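Local coordinates for 177aa long conserved hypothetical protein (ST1454) (Sulfolobus tokodaii, PDB 1WOZ) that probably transfers the adenosyl group of ATP to cob(I)alamin as a PduO-type corrinoid adenosyltransferase, at residues Glu48-Asp53 with Asn161-Val166; Gly97-Phe102 with Leu152-Ala157. All blocks are in the same frame, centred on the assembly; numbering follows the deposited sequence.

How the contacts relate
Both contacts hold on to helix 140-163, contact 1 at its C-terminal end and contact 2 two to three turns earlier, with their centres about 12 Å apart. Neither lies wholly in the core: each has one buried residue among the three that touch. Their chemistry differs. Contact 1 ties helix 48-69 to the helix end through a charged pair with a selenomethionine beside it, whereas contact 2 is purely apolar and sets the loop after helix 79-96 against a phenylalanine. Met156, on the helical segment of contact 2, joins them, its CE lying 3.4 Å from CB of Asp53 in contact 1.

Contact 1 (Glu48-Asp53 with Asn161-Val166); sequences EDMKKD and NKRRNV
Arg163 sets out with CG anti to its carbonyl carbon (chi1 -67°) and runs extended as far as NE, which carries its guanidinium across to helix 48-69; Asp49 meets it with CG lodged between backbone N and carbonyl carbon (chi1 54°). The two side chains arrive from opposite directions, the long arginine spanning the gap and the flat carboxylate matching its two terminal nitrogens, and join end-on in a bidentate salt bridge. NH2 of Arg163 donates to OD2 of Asp49 at 2.7 Å, and NH1 of Arg163 to OD1 of Asp49 at 3.0 Å. Both bonds are almost straight, each oxygen offers its syn lone pair, and the carboxylate and guanidinium planes lie only 10° apart, so the paired bonds fix the rotation of both groups. Asp49 OD1 also accepts a weak bond from the backbone N of Met50.

Met50, a selenomethionine, suits the border between charge and core: its long flexible chain slides past the arginine and sets CE over one guanidinium face, 4.0 Å from Arg163 NH1. The contact thus joins the first turn of helix 48-69 to the last turn of helix 140-163 within the helical bundle of this cobalamin adenosyltransferase family member. A Schellman motif ends the latter helix, with Val166 N bonded to Asn161 O at 2.9 Å, Asn165 N bonded to Lys162 O at 3.1 Å, and Asn165 in the positive-phi position that asparagine tolerates well.

An alanine in place of Asp49 would lose both carboxylate bonds, and is likely to leave Arg163 NH1 without this mate and the guanidinium freer to turn. Arg163 NH2 has a second acidic partner in Glu95 on helix 79-96, while Trp47 makes a cation-pi contact with the same arginine.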
loop_
_atom_site.group_PDB
_atom_site.type_symbol
_atom_site.label_atom_id
_atom_site.label_comp_id
_atom_site.label_asym_id
_atom_site.label_seq_id
_atom_site.Cartn_x
_atom_site.Cartn_y
_atom_site.Cartn_z
ATOM N N GLU A 48 -17.817 -16.914 1.722
ATOM C CA GLU A 48 -18.673 -16.376 0.670
ATOM C C GLU A 48 -19.442 -15.132 1.029
ATOM O O GLU A 48 -19.695 -14.302 0.148
ATOM C CB GLU A 48 -19.657 -17.446 0.179
ATOM C CG GLU A 48 -19.005 -18.638 -0.469
ATOM C CD GLU A 48 -18.233 -18.288 -1.714
ATOM O OE1 GLU A 48 -18.684 -17.423 -2.516
ATOM O OE2 GLU A 48 -17.168 -18.896 -1.897
ATOM N N ASP A 49 -19.827 -14.982 2.297
ATOM C CA ASP A 49 -20.562 -13.792 2.669
ATOM C C ASP A 49 -19.719 -12.549 2.525
ATOM O O ASP A 49 -20.205 -11.521 2.034
ATOM C CB ASP A 49 -21.161 -13.884 4.092
ATOM C CG ASP A 49 -20.134 -14.233 5.190
ATOM O OD1 ASP A 49 -18.957 -14.572 4.908
ATOM O OD2 ASP A 49 -20.546 -14.178 6.367
HETATM N N MSE A 50 -18.458 -12.633 2.943
HETATM C CA MSE A 50 -17.571 -11.484 2.822
HETATM C C MSE A 50 -17.199 -11.200 1.372
HETATM O O MSE A 50 -17.102 -10.044 0.974
HETATM C CB MSE A 50 -16.289 -11.690 3.633
HETATM C CG MSE A 50 -16.492 -11.513 5.112
HETATM SE SE MSE A 50 -14.773 -11.548 6.037
HETATM C CE MSE A 50 -15.401 -12.244 7.757
ATOM N N LYS A 51 -16.963 -12.249 0.593
ATOM C CA LYS A 51 -16.618 -12.062 -0.814
ATOM C C LYS A 51 -17.764 -11.327 -1.509
ATOM O O LYS A 51 -17.530 -10.381 -2.259
ATOM C CB LYS A 51 -16.400 -13.405 -1.523
ATOM C CG LYS A 51 -15.157 -14.203 -1.123
ATOM C CD LYS A 51 -15.108 -15.498 -1.974
ATOM C CE LYS A 51 -13.878 -16.375 -1.716
ATOM N NZ LYS A 51 -12.580 -15.782 -2.223
ATOM N N LYS A 52 -18.997 -11.759 -1.248
ATOM C CA LYS A 52 -20.174 -11.123 -1.859
ATOM C C LYS A 52 -20.269 -9.640 -1.501
ATOM O O LYS A 52 -20.477 -8.782 -2.384
ATOM C CB LYS A 52 -21.455 -11.854 -1.420
ATOM C CG LYS A 52 -22.771 -11.146 -1.772
ATOM C CD LYS A 52 -23.956 -11.899 -1.146
ATOM C CE LYS A 52 -25.300 -11.210 -1.396
ATOM N NZ LYS A 52 -25.684 -11.247 -2.837
ATOM N N ASP A 53 -20.112 -9.323 -0.218
ATOM C CA ASP A 53 -20.184 -7.930 0.215
ATOM C C ASP A 53 -19.091 -7.069 -0.417
ATOM O O ASP A 53 -19.359 -5.961 -0.897
ATOM C CB ASP A 53 -20.080 -7.827 1.747
ATOM C CG ASP A 53 -21.335 -8.345 2.452
ATOM O OD1 ASP A 53 -22.406 -8.368 1.799
ATOM O OD2 ASP A 53 -21.246 -8.713 3.637
ATOM N N ASN A 161 -10.956 -13.066 12.270
ATOM C CA ASN A 161 -10.151 -13.669 13.346
ATOM C C ASN A 161 -10.961 -14.682 14.141
ATOM O O ASN A 161 -10.472 -15.752 14.458
ATOM C CB ASN A 161 -9.568 -12.593 14.288
ATOM C CG ASN A 161 -8.290 -11.990 13.728
ATOM O OD1 ASN A 161 -7.593 -12.636 12.933
ATOM N ND2 ASN A 161 -7.978 -10.760 14.124
ATOM N N LYS A 162 -12.202 -14.350 14.473
ATOM C CA LYS A 162 -13.042 -15.310 15.199
ATOM C C LYS A 162 -13.163 -16.617 14.419
ATOM O O LYS A 162 -13.010 -17.713 14.982
ATOM C CB LYS A 162 -14.442 -14.741 15.422
ATOM C CG LYS A 162 -15.391 -15.697 16.137
ATOM C CD LYS A 162 -16.726 -15.006 16.377
ATOM C CE LYS A 162 -17.770 -15.957 16.965
ATOM N NZ LYS A 162 -17.443 -16.299 18.372
ATOM N N ARG A 163 -13.443 -16.519 13.121
ATOM C CA ARG A 163 -13.571 -17.723 12.306
ATOM C C ARG A 163 -12.258 -18.488 12.208
ATOM O O ARG A 163 -12.257 -19.684 11.907
ATOM C CB ARG A 163 -14.081 -17.379 10.896
ATOM C CG ARG A 163 -15.525 -16.863 10.905
ATOM C CD ARG A 163 -16.040 -16.552 9.479
ATOM N NE ARG A 163 -17.370 -15.950 9.506
ATOM C CZ ARG A 163 -18.009 -15.499 8.430
ATOM N NH1 ARG A 163 -17.437 -15.591 7.236
ATOM N NH2 ARG A 163 -19.204 -14.929 8.550
ATOM N N ARG A 164 -11.141 -17.800 12.446
ATOM C CA ARG A 164 -9.832 -18.434 12.393
ATOM C C ARG A 164 -9.283 -18.802 13.784
ATOM O O ARG A 164 -8.124 -19.205 13.911
ATOM C CB ARG A 164 -8.816 -17.507 11.697
ATOM C CG ARG A 164 -8.964 -17.440 10.194
ATOM C CD ARG A 164 -8.680 -18.813 9.581
ATOM N NE ARG A 164 -8.564 -18.750 8.124
ATOM C CZ ARG A 164 -9.063 -19.668 7.298
ATOM N NH1 ARG A 164 -9.719 -20.717 7.788
ATOM N NH2 ARG A 164 -8.899 -19.550 5.982
ATOM N N ASN A 165 -10.100 -18.678 14.823
ATOM C CA ASN A 165 -9.640 -18.995 16.187
ATOM C C ASN A 165 -8.445 -18.173 16.629
ATOM O O ASN A 165 -7.583 -18.637 17.373
ATOM C CB ASN A 165 -9.315 -20.490 16.320
ATOM C CG ASN A 165 -10.575 -21.335 16.411
ATOM O OD1 ASN A 165 -11.193 -21.651 15.398
ATOM N ND2 ASN A 165 -10.975 -21.674 17.629
ATOM N N VAL A 166 -8.418 -16.926 16.185
ATOM C CA VAL A 166 -7.352 -16.012 16.538
ATOM C C VAL A 166 -7.914 -14.916 17.456
ATOM O O VAL A 166 -8.938 -14.319 17.147
ATOM C CB VAL A 166 -6.771 -15.362 15.256
ATOM C CG1 VAL A 166 -5.826 -14.221 15.637
ATOM C CG2 VAL A 166 -6.058 -16.424 14.412
#

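Contact 2 (Gly97-Phe102 with Leu152-Ala157); sequences GPVKLF and LLFAMA
Phe154 reaches out of the segment 152-157 to Val99 and Leu101, and the residues around it on the helix show why it alone carries the contact. Leu152 and Leu153 come first, both buried and turned to other helices, Leu152 to Leu85, Thr89 and Tyr92 of helix 79-96, and Leu153 to Leu54 of helix 48-69 and to Thr117 of helix 109-134, whose Arg118 also touches Phe154. Branched aliphatic side chains suit these interhelical positions.

At Phe154 the direction changes. Its CG stands anti to the backbone N (chi1 -179°), which throws the ring outward from the helix toward the loop 97-102. The far end of the ring does the touching. Val99 comes to its edge, near the ring plane, with CG1 4.4 Å from Phe154 CE1. Leu101 approaches at a slant, its CD2 lying 4.2 Å from Phe154 CZ; although its CB does not point at the helix, the isobutyl group brings this methyl nearer. The nearest CA atoms, those of Val99 and Ala155, are 9.8 Å apart, a gap that needs a long, flat side chain on the helix and methyl groups reaching from the loop.

Ala155 follows, buried and small, then Met156, a selenomethionine directed to helix 48-69. Helical bonds such as Met156 N to Leu152 O, 2.9 Å, run through this stretch.

Across from the helix, the loop is held by backbone bonds from Val99 to Trp177 and from Leu101 to Ile173 and Lys175, and a cis peptide precedes Phe102. The arrangement is packing of the connection between helix 79-96 and strand 103-104, hydrogen-bonded to the C-terminal strands, against one helix of the bundle of this probable PduO-type adenosyltransferase.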
loop_
_atom_site.group_PDB
_atom_site.type_symbol
_atom_site.label_atom_id
_atom_site.label_comp_id
_atom_site.label_asym_id
_atom_site.label_seq_id
_atom_site.Cartn_x
_atom_site.Cartn_y
_atom_site.Cartn_z
ATOM N N GLY A 97 -19.375 -10.313 18.224
ATOM C CA GLY A 97 -19.614 -9.948 19.609
ATOM C C GLY A 97 -18.812 -8.682 19.905
ATOM O O GLY A 97 -18.112 -8.156 19.020
ATOM N N PRO A 98 -18.875 -8.168 21.141
ATOM C CA PRO A 98 -18.138 -6.950 21.498
ATOM C C PRO A 98 -16.621 -7.112 21.525
ATOM O O PRO A 98 -16.095 -8.170 21.869
ATOM C CB PRO A 98 -18.695 -6.595 22.883
ATOM C CG PRO A 98 -18.974 -7.973 23.485
ATOM C CD PRO A 98 -19.630 -8.699 22.295
ATOM N N VAL A 99 -15.921 -6.047 21.169
ATOM C CA VAL A 99 -14.464 -6.068 21.185
ATOM C C VAL A 99 -13.948 -4.813 21.894
ATOM O O VAL A 99 -14.519 -3.732 21.750
ATOM C CB VAL A 99 -13.873 -6.121 19.730
ATOM C CG1 VAL A 99 -14.133 -4.779 18.983
ATOM C CG2 VAL A 99 -12.375 -6.411 19.780
ATOM N N LYS A 100 -12.897 -4.976 22.694
ATOM C CA LYS A 100 -12.264 -3.856 23.379
ATOM C C LYS A 100 -11.520 -3.020 22.335
ATOM O O LYS A 100 -11.026 -3.565 21.331
ATOM C CB LYS A 100 -11.219 -4.359 24.375
ATOM C CG LYS A 100 -11.770 -5.056 25.624
ATOM C CD LYS A 100 -10.591 -5.588 26.440
ATOM C CE LYS A 100 -10.912 -5.693 27.924
ATOM N NZ LYS A 100 -12.064 -6.587 28.138
ATOM N N LEU A 101 -11.421 -1.716 22.590
ATOM C CA LEU A 101 -10.700 -0.787 21.710
ATOM C C LEU A 101 -9.447 -0.323 22.475
ATOM O O LEU A 101 -9.475 -0.239 23.712
ATOM C CB LEU A 101 -11.614 0.404 21.378
ATOM C CG LEU A 101 -12.926 -0.029 20.698
ATOM C CD1 LEU A 101 -13.843 1.193 20.513
ATOM C CD2 LEU A 101 -12.602 -0.687 19.332
ATOM N N PHE A 102 -8.336 -0.056 21.781
ATOM C CA PHE A 102 -8.207 -0.178 20.328
ATOM C C PHE A 102 -7.763 -1.574 19.930
ATOM O O PHE A 102 -7.042 -2.228 20.664
ATOM C CB PHE A 102 -7.123 0.768 19.797
ATOM C CG PHE A 102 -7.461 2.209 19.899
ATOM C CD1 PHE A 102 -6.581 3.092 20.514
ATOM C CD2 PHE A 102 -8.638 2.702 19.351
ATOM C CE1 PHE A 102 -6.873 4.453 20.578
ATOM C CE2 PHE A 102 -8.937 4.063 19.413
ATOM C CZ PHE A 102 -8.053 4.936 20.027
ATOM N N LEU A 152 -17.034 -1.092 8.169
ATOM C CA LEU A 152 -17.450 -2.406 7.700
ATOM C C LEU A 152 -16.213 -3.326 7.597
ATOM O O LEU A 152 -16.249 -4.489 8.010
ATOM C CB LEU A 152 -18.135 -2.291 6.321
ATOM C CG LEU A 152 -18.366 -3.617 5.589
ATOM C CD1 LEU A 152 -19.210 -4.554 6.448
ATOM C CD2 LEU A 152 -19.032 -3.346 4.231
ATOM N N LEU A 153 -15.127 -2.810 7.024
ATOM C CA LEU A 153 -13.904 -3.599 6.885
ATOM C C LEU A 153 -13.381 -4.033 8.268
ATOM O O LEU A 153 -12.894 -5.152 8.431
ATOM C CB LEU A 153 -12.847 -2.790 6.129
ATOM C CG LEU A 153 -13.162 -2.578 4.627
ATOM C CD1 LEU A 153 -12.229 -1.524 4.044
ATOM C CD2 LEU A 153 -13.013 -3.904 3.857
ATOM N N PHE A 154 -13.468 -3.124 9.236
ATOM C CA PHE A 154 -13.049 -3.386 10.621
ATOM C C PHE A 154 -13.903 -4.528 11.185
ATOM O O PHE A 154 -13.383 -5.507 11.715
ATOM C CB PHE A 154 -13.231 -2.098 11.442
ATOM C CG PHE A 154 -12.807 -2.221 12.885
ATOM C CD1 PHE A 154 -13.707 -2.647 13.852
ATOM C CD2 PHE A 154 -11.505 -1.914 13.273
ATOM C CE1 PHE A 154 -13.319 -2.769 15.205
ATOM C CE2 PHE A 154 -11.095 -2.030 14.619
ATOM C CZ PHE A 154 -12.010 -2.460 15.587
ATOM N N ALA A 155 -15.222 -4.433 11.034
ATOM C CA ALA A 155 -16.094 -5.490 11.550
ATOM C C ALA A 155 -15.810 -6.818 10.886
ATOM O O ALA A 155 -15.867 -7.875 11.529
ATOM C CB ALA A 155 -17.577 -5.094 11.360
HETATM N N MSE A 156 -15.478 -6.781 9.592
HETATM C CA MSE A 156 -15.181 -8.022 8.905
HETATM C C MSE A 156 -13.886 -8.626 9.427
HETATM O O MSE A 156 -13.772 -9.837 9.522
HETATM C CB MSE A 156 -15.055 -7.803 7.390
HETATM C CG MSE A 156 -16.344 -7.450 6.689
HETATM SE SE MSE A 156 -15.867 -7.244 4.789
HETATM C CE MSE A 156 -17.639 -7.262 3.978
ATOM N N ALA A 157 -12.907 -7.787 9.753
ATOM C CA ALA A 157 -11.633 -8.290 10.267
ATOM C C ALA A 157 -11.834 -8.984 11.626
ATOM O O ALA A 157 -11.167 -9.978 11.923
ATOM C CB ALA A 157 -10.610 -7.134 10.390
#